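Side-chain contacts in mitochondrial association factor 1 (Toxoplasma gondii, PDB 6BXS), which is encoded at a locus required for direct manipulation of host mitochondria and has a macro domain, the fold of ADP-ribose-binding proteins: residues G106-I111 against N201-G206; G195-Y200 against K209-I214. One frame throughout, in Å; residues are numbered along the deposited sequence.

Contact 1: G106-I111 against N201-G206; sequences GTLVEI and NKTPWG. With SO4 (sulfate ion), chain D; SO4 (sulfate ion), chain G.
Leu108 and Thr203 mark the closest backbone approach of 106-111 to 201-206, yet their CA atoms stay 9.6 Å apart, so the gap is bridged by side chains alone. Leu108 CD2 meets the Thr203 methyl, CG2, at 4.3 Å, a loose apolar touch. Beside it, Glu110 has CG anti to the backbone N (chi1 -176°) and an extended chain, which carries its carboxylate to the indole of Trp205. The bond from Trp205 NE1 to Glu110 OE2 is weak, 3.4 Å long and bent to 129° at the hydrogen, with carboxylate and ring planes 81° apart. The main partner of that oxygen is Arg122 NE, through a salt bridge, so the indole adds a secondary grip. Thr203 OG1 lies in the indole plane at the ring edge; it bonds to Tyr200 O and weakly caps Gly206 N. At the end of helix 179-202, Asn201 ND2 donates nearly straight to a sulfate oxygen, O2, 3.1 Å away, and Lys202 NZ hydrogen-bonds a second sulfate; both ions probably come from the crystallisation liquor. This surface contact sets the edge strand 109-111, paired with strand 120-126 and backed by helix 83-103, against the link from helix 179-202 into the start of helix 205-208.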
ATOM      1  N   GLY A 106       9.289   2.798 -13.772  1.00 26.39           N
ATOM      2  CA  GLY A 106       9.701   1.413 -13.640  1.00 25.37           C
ATOM      3  C   GLY A 106      11.009   1.240 -12.890  1.00 25.08           C
ATOM      4  O   GLY A 106      11.527   0.125 -12.793  1.00 28.03           O
ATOM      5  N   THR A 107      11.542   2.338 -12.362  1.00 23.56           N
ATOM      6  CA  THR A 107      12.778   2.301 -11.586  1.00 24.12           C
ATOM      7  C   THR A 107      12.524   2.783 -10.163  1.00 24.88           C
ATOM      8  O   THR A 107      11.710   3.678  -9.936  1.00 27.07           O
ATOM      9  CB  THR A 107      13.880   3.175 -12.219  1.00 27.99           C
ATOM     10  OG1 THR A 107      13.571   4.558 -12.017  1.00 33.36           O
ATOM     11  CG2 THR A 107      14.008   2.893 -13.709  1.00 29.53           C
ATOM     12  N   LEU A 108      13.225   2.182  -9.208  1.00 25.14           N
ATOM     13  CA  LEU A 108      13.105   2.572  -7.809  1.00 26.13           C
ATOM     14  C   LEU A 108      14.040   3.739  -7.504  1.00 24.51           C
ATOM     15  O   LEU A 108      15.262   3.595  -7.559  1.00 25.82           O
ATOM     16  CB  LEU A 108      13.420   1.387  -6.895  1.00 21.65           C
ATOM     17  CG  LEU A 108      13.070   1.553  -5.414  1.00 22.18           C
ATOM     18  CD1 LEU A 108      11.564   1.570  -5.212  1.00 19.83           C
ATOM     19  CD2 LEU A 108      13.709   0.449  -4.585  1.00 26.28           C
ATOM     20  N   VAL A 109      13.462   4.894  -7.190  1.00 28.09           N
ATOM     21  CA  VAL A 109      14.252   6.068  -6.832  1.00 24.67           C
ATOM     22  C   VAL A 109      14.328   6.174  -5.316  1.00 25.03           C
ATOM     23  O   VAL A 109      13.596   5.485  -4.603  1.00 23.19           O
ATOM     24  CB  VAL A 109      13.671   7.360  -7.439  1.00 24.76           C
ATOM     25  CG1 VAL A 109      13.753   7.293  -8.957  1.00 26.51           C
ATOM     26  CG2 VAL A 109      12.236   7.591  -6.985  1.00 27.56           C
ATOM     27  N   GLU A 110      15.208   7.042  -4.826  1.00 25.12           N
ATOM     28  CA  GLU A 110      15.637   6.965  -3.436  1.00 21.92           C
ATOM     29  C   GLU A 110      16.235   8.268  -2.909  1.00 25.69           C
ATOM     30  O   GLU A 110      16.920   8.988  -3.634  1.00 24.73           O
ATOM     31  CB  GLU A 110      16.657   5.830  -3.306  1.00 31.64           C
ATOM     32  CG  GLU A 110      17.153   5.535  -1.907  1.00 34.39           C
ATOM     33  CD  GLU A 110      18.232   4.462  -1.908  1.00 45.87           C
ATOM     34  OE1 GLU A 110      18.125   3.505  -2.705  1.00 46.72           O
ATOM     35  OE2 GLU A 110      19.194   4.577  -1.122  1.00 48.19           O
ATOM     36  N   ILE A 111      15.964   8.556  -1.640  1.00 24.89           N
ATOM     37  CA  ILE A 111      16.624   9.642  -0.921  1.00 23.47           C
ATOM     38  C   ILE A 111      16.811   9.245   0.540  1.00 24.12           C
ATOM     39  O   ILE A 111      16.002   8.503   1.099  1.00 27.79           O
ATOM     40  CB  ILE A 111      15.834  10.975  -0.989  1.00 29.41           C
ATOM     41  CG1 ILE A 111      14.376  10.779  -0.562  1.00 27.47           C
ATOM     42  CG2 ILE A 111      15.908  11.582  -2.386  1.00 34.82           C
ATOM     43  CD1 ILE A 111      14.106  11.157   0.874  1.00 36.53           C
ATOM     44  N   ASN A 201      13.704  -5.111  -2.681  1.00 21.56           N
ATOM     45  CA  ASN A 201      14.329  -6.308  -2.127  1.00 21.92           C
ATOM     46  C   ASN A 201      15.625  -6.678  -2.848  1.00 24.74           C
ATOM     47  O   ASN A 201      16.426  -7.453  -2.328  1.00 23.53           O
ATOM     48  CB  ASN A 201      13.359  -7.492  -2.171  1.00 22.32           C
ATOM     49  CG  ASN A 201      12.352  -7.470  -1.033  1.00 23.77           C
ATOM     50  OD1 ASN A 201      12.537  -6.771  -0.034  1.00 21.71           O
ATOM     51  ND2 ASN A 201      11.286  -8.251  -1.171  1.00 20.14           N
ATOM     52  N   LYS A 202      15.834  -6.119  -4.037  1.00 25.53           N
ATOM     53  CA  LYS A 202      17.060  -6.371  -4.788  1.00 27.27           C
ATOM     54  C   LYS A 202      18.217  -5.498  -4.309  1.00 26.65           C
ATOM     55  O   LYS A 202      19.378  -5.805  -4.569  1.00 29.12           O
ATOM     56  CB  LYS A 202      16.842  -6.136  -6.283  1.00 29.62           C
ATOM     57  CG  LYS A 202      16.020  -7.204  -6.984  1.00 30.95           C
ATOM     58  CD  LYS A 202      16.193  -7.109  -8.496  1.00 41.56           C
ATOM     59  CE  LYS A 202      14.866  -6.954  -9.218  1.00 40.26           C
ATOM     60  NZ  LYS A 202      15.063  -6.441 -10.602  1.00 40.40           N
ATOM     61  N   THR A 203      17.900  -4.404  -3.621  1.00 23.86           N
ATOM     62  CA  THR A 203      18.919  -3.468  -3.158  1.00 26.01           C
ATOM     63  C   THR A 203      19.641  -4.015  -1.927  1.00 25.72           C
ATOM     64  O   THR A 203      19.214  -5.017  -1.356  1.00 29.88           O
ATOM     65  CB  THR A 203      18.304  -2.094  -2.818  1.00 23.00           C
ATOM     66  OG1 THR A 203      17.453  -2.216  -1.673  1.00 20.73           O
ATOM     67  CG2 THR A 203      17.501  -1.561  -3.991  1.00 25.62           C
ATOM     68  N   PRO A 204      20.748  -3.366  -1.519  1.00 27.99           N
ATOM     69  CA  PRO A 204      21.436  -3.760  -0.283  1.00 29.21           C
ATOM     70  C   PRO A 204      20.538  -3.634   0.943  1.00 30.67           C
ATOM     71  O   PRO A 204      20.701  -4.367   1.917  1.00 28.57           O
ATOM     72  CB  PRO A 204      22.609  -2.779  -0.203  1.00 27.72           C
ATOM     73  CG  PRO A 204      22.845  -2.357  -1.612  1.00 30.56           C
ATOM     74  CD  PRO A 204      21.487  -2.313  -2.240  1.00 28.42           C
ATOM     75  N   TRP A 205      19.599  -2.696   0.887  1.00 27.78           N
ATOM     76  CA  TRP A 205      18.608  -2.539   1.942  1.00 27.02           C
ATOM     77  C   TRP A 205      17.750  -3.791   2.021  1.00 24.24           C
ATOM     78  O   TRP A 205      17.301  -4.182   3.096  1.00 28.62           O
ATOM     79  CB  TRP A 205      17.750  -1.299   1.686  1.00 32.82           C
ATOM     80  CG  TRP A 205      18.584  -0.073   1.468  1.00 29.82           C
ATOM     81  CD1 TRP A 205      18.913   0.497   0.271  1.00 27.72           C
ATOM     82  CD2 TRP A 205      19.223   0.716   2.476  1.00 29.68           C
ATOM     83  NE1 TRP A 205      19.710   1.598   0.473  1.00 30.49           N
ATOM     84  CE2 TRP A 205      19.917   1.753   1.819  1.00 31.77           C
ATOM     85  CE3 TRP A 205      19.274   0.648   3.870  1.00 36.27           C
ATOM     86  CZ2 TRP A 205      20.649   2.714   2.511  1.00 39.22           C
ATOM     87  CZ3 TRP A 205      20.002   1.604   4.555  1.00 35.41           C
ATOM     88  CH2 TRP A 205      20.678   2.624   3.875  1.00 40.77           C
ATOM     89  N   GLY A 206      17.554  -4.429   0.871  1.00 26.79           N
ATOM     90  CA  GLY A 206      16.798  -5.663   0.793  1.00 27.61           C
ATOM     91  C   GLY A 206      17.520  -6.843   1.419  1.00 29.07           C
ATOM     92  O   GLY A 206      16.898  -7.862   1.717  1.00 25.86           O
TER
HETATM   93  S   SO4 D 501      10.163 -10.506  -4.180  1.00 29.24           S
HETATM   94  O1  SO4 D 501       9.542  -9.607  -5.149  1.00 31.79           O
HETATM   95  O2  SO4 D 501      11.444  -9.953  -3.754  1.00 24.15           O
HETATM   96  O3  SO4 D 501       9.287 -10.659  -3.025  1.00 26.53           O
HETATM   97  O4  SO4 D 501      10.378 -11.811  -4.803  1.00 30.50           O
HETATM   98  S   SO4 G 504      12.211  -7.462 -13.586  1.00 64.38           S
HETATM   99  O1  SO4 G 504      11.450  -6.236 -13.824  1.00 50.15           O
HETATM  100  O2  SO4 G 504      13.552  -7.124 -13.116  1.00 52.84           O
HETATM  101  O3  SO4 G 504      11.535  -8.271 -12.575  1.00 56.85           O
HETATM  102  O4  SO4 G 504      12.311  -8.222 -14.830  1.00 57.10           O

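Contact 2: G195-Y200 against K209-I214; sequences GAVSEY and KPVEAI
Val197 and Val211 form the apolar centre, crossing at about a right angle, with Val197 CG1 3.9 Å from Val211 CB. They lie within a beta-alpha-beta crossover of the macro domain, in which helix 179-202 connects the parallel strands 166-170 and 213-216 and strand 45-50 lies between those two in the sheet. Val197 uses both branches. With CG1 anti to the backbone N (chi1 172°), that methyl faces Val211, while CG2 turns to Ile214 and meets its CG2 at 3.8 Å. One helical residue thereby spans the run-in to strand 213-216 and the strand itself. Val211 likewise divides its methyls: CG1 stays by Val197, and CG2 rests obliquely by the Tyr200 ring, 3.8 Å from CE2. On the sheet side Val211 also packs on Ala46 of strand 45-50, and Ile214 on Leu254 of strand 253-256.

Farther out, Tyr200 bridges apolar and polar parts. Its ring meets Phe124 edge-to-face and touches Leu149 and Ile151 of strand 147-152. The phenol extends alongside Lys209, OH lying 3.7 Å from Lys209 CB, but the lysine chain runs on away from the ring, and its NZ forms a salt bridge with Asp165. What the phenol takes instead is the lysine's backbone carbonyl, which sits in the ring plane at its edge. Tyr200 OH donates to Lys209 O over 2.7 Å, with a C=O...OH angle of 141° and the hydroxyl tilted 27° from the carbonyl plane.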
ATOM      1  N   GLY A 195       5.980  -3.923  -7.752  1.00 23.37           N
ATOM      2  CA  GLY A 195       7.216  -3.524  -8.399  1.00 23.02           C
ATOM      3  C   GLY A 195       8.169  -2.850  -7.430  1.00 20.97           C
ATOM      4  O   GLY A 195       9.376  -3.102  -7.453  1.00 18.66           O
ATOM      5  N   ALA A 196       7.624  -1.991  -6.575  1.00 19.22           N
ATOM      6  CA  ALA A 196       8.421  -1.301  -5.568  1.00 18.94           C
ATOM      7  C   ALA A 196       9.084  -2.302  -4.627  1.00 22.67           C
ATOM      8  O   ALA A 196      10.272  -2.191  -4.323  1.00 21.81           O
ATOM      9  CB  ALA A 196       7.560  -0.331  -4.779  1.00 18.68           C
ATOM     10  N   VAL A 197       8.303  -3.272  -4.162  1.00 17.21           N
ATOM     11  CA  VAL A 197       8.817  -4.309  -3.274  1.00 22.05           C
ATOM     12  C   VAL A 197       9.891  -5.133  -3.973  1.00 20.41           C
ATOM     13  O   VAL A 197      10.969  -5.350  -3.424  1.00 22.13           O
ATOM     14  CB  VAL A 197       7.694  -5.245  -2.793  1.00 23.43           C
ATOM     15  CG1 VAL A 197       8.271  -6.430  -2.024  1.00 21.96           C
ATOM     16  CG2 VAL A 197       6.706  -4.480  -1.921  1.00 22.79           C
ATOM     17  N   SER A 198       9.578  -5.600  -5.177  1.00 23.63           N
ATOM     18  CA  SER A 198      10.515  -6.383  -5.975  1.00 26.64           C
ATOM     19  C   SER A 198      11.839  -5.655  -6.154  1.00 24.27           C
ATOM     20  O   SER A 198      12.906  -6.223  -5.930  1.00 22.36           O
ATOM     21  CB  SER A 198       9.916  -6.697  -7.346  1.00 28.13           C
ATOM     22  OG  SER A 198      10.897  -7.242  -8.210  1.00 23.23           O
ATOM     23  N   GLU A 199      11.758  -4.394  -6.558  1.00 24.44           N
ATOM     24  CA  GLU A 199      12.949  -3.595  -6.805  1.00 20.96           C
ATOM     25  C   GLU A 199      13.691  -3.305  -5.501  1.00 21.20           C
ATOM     26  O   GLU A 199      14.920  -3.334  -5.460  1.00 23.78           O
ATOM     27  CB  GLU A 199      12.568  -2.290  -7.507  1.00 21.07           C
ATOM     28  CG  GLU A 199      13.594  -1.789  -8.503  1.00 34.05           C
ATOM     29  CD  GLU A 199      13.828  -2.761  -9.644  1.00 32.15           C
ATOM     30  OE1 GLU A 199      12.850  -3.380 -10.113  1.00 39.20           O
ATOM     31  OE2 GLU A 199      14.994  -2.911 -10.067  1.00 40.46           O
ATOM     32  N   TYR A 200      12.942  -3.040  -4.437  1.00 19.13           N
ATOM     33  CA  TYR A 200      13.541  -2.722  -3.143  1.00 19.85           C
ATOM     34  C   TYR A 200      14.281  -3.920  -2.550  1.00 22.43           C
ATOM     35  O   TYR A 200      15.361  -3.768  -1.983  1.00 22.40           O
ATOM     36  CB  TYR A 200      12.470  -2.236  -2.161  1.00 18.15           C
ATOM     37  CG  TYR A 200      12.920  -2.229  -0.717  1.00 20.17           C
ATOM     38  CD1 TYR A 200      13.648  -1.165  -0.200  1.00 23.89           C
ATOM     39  CD2 TYR A 200      12.614  -3.285   0.132  1.00 22.08           C
ATOM     40  CE1 TYR A 200      14.061  -1.155   1.120  1.00 24.07           C
ATOM     41  CE2 TYR A 200      13.023  -3.284   1.452  1.00 22.84           C
ATOM     42  CZ  TYR A 200      13.745  -2.217   1.941  1.00 23.18           C
ATOM     43  OH  TYR A 200      14.151  -2.212   3.256  1.00 25.00           O
ATOM     44  N   LYS A 209      16.786  -5.588   5.457  1.00 30.61           N
ATOM     45  CA  LYS A 209      15.397  -5.355   5.829  1.00 31.27           C
ATOM     46  C   LYS A 209      14.460  -5.628   4.660  1.00 27.27           C
ATOM     47  O   LYS A 209      13.825  -4.714   4.134  1.00 26.29           O
ATOM     48  CB  LYS A 209      15.227  -3.924   6.334  1.00 29.25           C
ATOM     49  CG  LYS A 209      16.012  -3.657   7.605  1.00 31.95           C
ATOM     50  CD  LYS A 209      15.499  -2.448   8.358  1.00 35.33           C
ATOM     51  CE  LYS A 209      16.103  -2.387   9.755  1.00 40.99           C
ATOM     52  NZ  LYS A 209      15.662  -3.532  10.605  1.00 38.50           N
ATOM     53  N   PRO A 210      14.366  -6.900   4.256  1.00 27.05           N
ATOM     54  CA  PRO A 210      13.495  -7.300   3.148  1.00 25.38           C
ATOM     55  C   PRO A 210      12.020  -7.214   3.504  1.00 20.12           C
ATOM     56  O   PRO A 210      11.654  -7.366   4.671  1.00 22.39           O
ATOM     57  CB  PRO A 210      13.902  -8.752   2.892  1.00 21.89           C
ATOM     58  CG  PRO A 210      14.393  -9.232   4.206  1.00 25.96           C
ATOM     59  CD  PRO A 210      15.069  -8.054   4.843  1.00 28.12           C
ATOM     60  N   VAL A 211      11.185  -6.969   2.501  1.00 18.67           N
ATOM     61  CA  VAL A 211       9.744  -7.069   2.669  1.00 21.11           C
ATOM     62  C   VAL A 211       9.332  -8.497   2.340  1.00 23.79           C
ATOM     63  O   VAL A 211       9.414  -8.925   1.188  1.00 21.04           O
ATOM     64  CB  VAL A 211       8.986  -6.084   1.770  1.00 20.05           C
ATOM     65  CG1 VAL A 211       7.486  -6.185   2.019  1.00 19.37           C
ATOM     66  CG2 VAL A 211       9.475  -4.662   2.013  1.00 24.95           C
ATOM     67  N   GLU A 212       8.894  -9.228   3.357  1.00 22.11           N
ATOM     68  CA  GLU A 212       8.575 -10.642   3.206  1.00 25.09           C
ATOM     69  C   GLU A 212       7.079 -10.837   2.983  1.00 24.64           C
ATOM     70  O   GLU A 212       6.642 -11.884   2.508  1.00 23.77           O
ATOM     71  CB  GLU A 212       9.050 -11.416   4.436  1.00 23.84           C
ATOM     72  CG  GLU A 212      10.475 -11.051   4.844  1.00 27.63           C
ATOM     73  CD  GLU A 212      10.997 -11.871   6.005  1.00 33.20           C
ATOM     74  OE1 GLU A 212      12.060 -12.511   5.852  1.00 43.13           O
ATOM     75  OE2 GLU A 212      10.360 -11.862   7.078  1.00 31.51           O
ATOM     76  N   ALA A 213       6.299  -9.815   3.319  1.00 20.59           N
ATOM     77  CA  ALA A 213       4.869  -9.826   3.053  1.00 21.49           C
ATOM     78  C   ALA A 213       4.355  -8.398   2.956  1.00 24.50           C
ATOM     79  O   ALA A 213       4.957  -7.482   3.518  1.00 22.40           O
ATOM     80  CB  ALA A 213       4.131 -10.585   4.140  1.00 26.35           C
ATOM     81  N   ILE A 214       3.257  -8.211   2.229  1.00 19.99           N
ATOM     82  CA  ILE A 214       2.589  -6.917   2.184  1.00 26.99           C
ATOM     83  C   ILE A 214       1.133  -7.044   2.619  1.00 25.73           C
ATOM     84  O   ILE A 214       0.402  -7.921   2.154  1.00 21.90           O
ATOM     85  CB  ILE A 214       2.661  -6.275   0.780  1.00 27.17           C
ATOM     86  CG1 ILE A 214       2.299  -7.287  -0.308  1.00 31.63           C
ATOM     87  CG2 ILE A 214       4.056  -5.717   0.537  1.00 30.87           C
ATOM     88  CD1 ILE A 214       2.197  -6.672  -1.695  1.00 36.34           C
TER

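In the fold
From the N terminus, the chain lays down strands 8-13, 19-24 and 45-50 and helices 61-76 and 83-103 before it reaches 106-111, then forms strands 120-126, 147-152 and 166-170 and enters helix 179-202. Contact 1 closes this loop of 89 residues where the helix ends. Contact 2 opens at 195-200, just before the second segment of contact 1, and closes a loop of only eight residues, mostly helix, at the approach to strand 213-216. Because the segments alternate, the two closures cross. Their centres are 9 Å apart, and they touch: Leu108 packs on Glu199 and Tyr200, and Asn201 OD1 probably accepts a hydrogen bond from Val211 N. The helix end thus joins the sheet's edge to its interior.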